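Local coordinates for protein yeast glycogen phosphorylase (PDB 1YGP) that belongs to the carbohydrate phosphorylase family, a GT-B-fold group of proteins, and carries pyridoxal-5'-phosphate in a pocket of its chain, at residues I667-N672 against N802-L807. Numbering follows the deposited sequence.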
# COMPACT_ATOMS: atom_id res chain seq x y z
N ILE A 667 5.58 -1.44 36.37
CA ILE A 667 6.07 -0.13 36.72
C ILE A 667 5.25 0.93 36.00
O ILE A 667 4.93 1.97 36.60
CB ILE A 667 7.57 -0.05 36.38
CG1 ILE A 667 8.32 -0.99 37.33
CG2 ILE A 667 8.08 1.39 36.53
CD1 ILE A 667 9.85 -1.08 37.16
N ILE A 668 4.81 0.66 34.76
CA ILE A 668 3.96 1.63 34.07
C ILE A 668 2.65 1.75 34.83
O ILE A 668 2.23 2.89 35.02
CB ILE A 668 3.74 1.17 32.61
CG1 ILE A 668 5.07 1.23 31.85
CG2 ILE A 668 2.73 2.07 31.94
CD1 ILE A 668 5.08 0.79 30.37
N LYS A 669 2.03 0.68 35.34
CA LYS A 669 0.75 0.81 36.03
C LYS A 669 0.96 1.62 37.30
O LYS A 669 0.21 2.56 37.58
CB LYS A 669 0.17 -0.57 36.40
CG LYS A 669 -1.17 -0.57 37.15
CD LYS A 669 -2.17 0.22 36.33
CE LYS A 669 -3.48 0.59 37.01
NZ LYS A 669 -4.31 -0.58 37.22
N LEU A 670 2.05 1.32 38.02
CA LEU A 670 2.37 2.00 39.25
C LEU A 670 2.52 3.50 39.05
O LEU A 670 1.95 4.23 39.87
CB LEU A 670 3.65 1.40 39.83
CG LEU A 670 4.00 1.46 41.33
CD1 LEU A 670 5.33 2.20 41.44
CD2 LEU A 670 2.88 2.10 42.16
N ILE A 671 3.18 3.97 37.98
CA ILE A 671 3.34 5.40 37.72
C ILE A 671 1.95 6.00 37.53
O ILE A 671 1.62 7.04 38.11
CB ILE A 671 4.17 5.65 36.45
CG1 ILE A 671 5.58 5.10 36.60
CG2 ILE A 671 4.28 7.15 36.23
CD1 ILE A 671 6.41 4.96 35.29
N ASN A 672 1.10 5.30 36.78
CA ASN A 672 -0.26 5.75 36.50
C ASN A 672 -1.15 5.83 37.73
O ASN A 672 -1.96 6.75 37.88
CB ASN A 672 -0.89 4.84 35.46
CG ASN A 672 -0.32 5.11 34.07
OD1 ASN A 672 -0.28 6.26 33.62
ND2 ASN A 672 0.14 4.10 33.34
N ASN A 802 -2.82 -5.85 46.40
CA ASN A 802 -1.55 -6.53 46.45
C ASN A 802 -1.04 -6.75 45.03
O ASN A 802 -0.22 -7.62 44.73
CB ASN A 802 -1.73 -7.85 47.22
CG ASN A 802 -0.75 -7.92 48.39
OD1 ASN A 802 0.06 -8.84 48.49
ND2 ASN A 802 -0.71 -6.97 49.32
N GLU A 803 -1.48 -5.89 44.11
CA GLU A 803 -1.03 -5.92 42.72
C GLU A 803 0.46 -5.60 42.54
O GLU A 803 1.15 -6.24 41.75
CB GLU A 803 -1.84 -4.93 41.90
CG GLU A 803 -1.43 -4.91 40.44
CD GLU A 803 -2.55 -4.47 39.52
OE1 GLU A 803 -2.84 -3.28 39.45
OE2 GLU A 803 -3.14 -5.33 38.88
N PHE A 804 0.96 -4.63 43.31
CA PHE A 804 2.34 -4.16 43.19
C PHE A 804 3.36 -4.93 44.03
O PHE A 804 4.52 -4.52 44.17
CB PHE A 804 2.37 -2.66 43.53
CG PHE A 804 1.57 -1.82 42.53
CD1 PHE A 804 1.75 -1.99 41.14
CD2 PHE A 804 0.63 -0.91 42.99
CE1 PHE A 804 0.99 -1.25 40.24
CE2 PHE A 804 -0.14 -0.17 42.08
CZ PHE A 804 0.04 -0.34 40.71
N LYS A 805 2.95 -6.11 44.50
CA LYS A 805 3.77 -6.94 45.36
C LYS A 805 5.04 -7.47 44.71
O LYS A 805 6.08 -7.31 45.35
CB LYS A 805 2.97 -8.14 45.88
CG LYS A 805 3.31 -8.39 47.33
CD LYS A 805 3.06 -9.79 47.84
CE LYS A 805 3.11 -9.81 49.37
NZ LYS A 805 4.25 -9.11 49.93
N PRO A 806 5.14 -8.06 43.51
CA PRO A 806 6.39 -8.53 42.92
C PRO A 806 7.54 -7.52 42.92
O PRO A 806 8.71 -7.87 43.13
CB PRO A 806 5.99 -8.95 41.54
CG PRO A 806 4.62 -9.50 41.80
CD PRO A 806 4.02 -8.42 42.66
N LEU A 807 7.20 -6.24 42.74
CA LEU A 807 8.15 -5.15 42.77
C LEU A 807 8.72 -5.01 44.18
O LEU A 807 9.92 -5.17 44.39
CB LEU A 807 7.43 -3.88 42.33
CG LEU A 807 8.23 -2.62 42.09
CD1 LEU A 807 9.35 -2.91 41.10
CD2 LEU A 807 7.31 -1.53 41.56
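The ring of F804 lies against K669 and L670 on helix 662-678, which follows strand 649-654 of the six-stranded parallel sheet in this GT-B protein. F804 is the N-cap residue of helix 805-813 and stands within the type I turn N802-K805, so the contact joins the start of that helix to the flank of helix 662-678. K669 can be followed outward. Its CB sits at the ring edge, in plane, 4.0 Å from F804 CE1, and CG, swung anti to the backbone N (chi1 179°), stays at that edge, 3.8 Å from F804 CZ. Bends at chi2 and chi4 then carry the chain to NZ, which makes a long salt bridge with E803 OE1 at 3.8 Å; Y204, weakly hydrogen-bonded to both K669 NZ and E803 OE2, links the two charged groups a second time. L670 covers one face of the ring, with CD2 3.8 Å from the F804 centroid and 14° off its normal, a CH-pi contact. Beyond the ring, L807 extends the apolar seam, meeting both I667 and L670, while V619 of helix 615-634 also touches L670. The closest apolar approach of L807 is from its CD2 to L670 CD1, 4.2 Å.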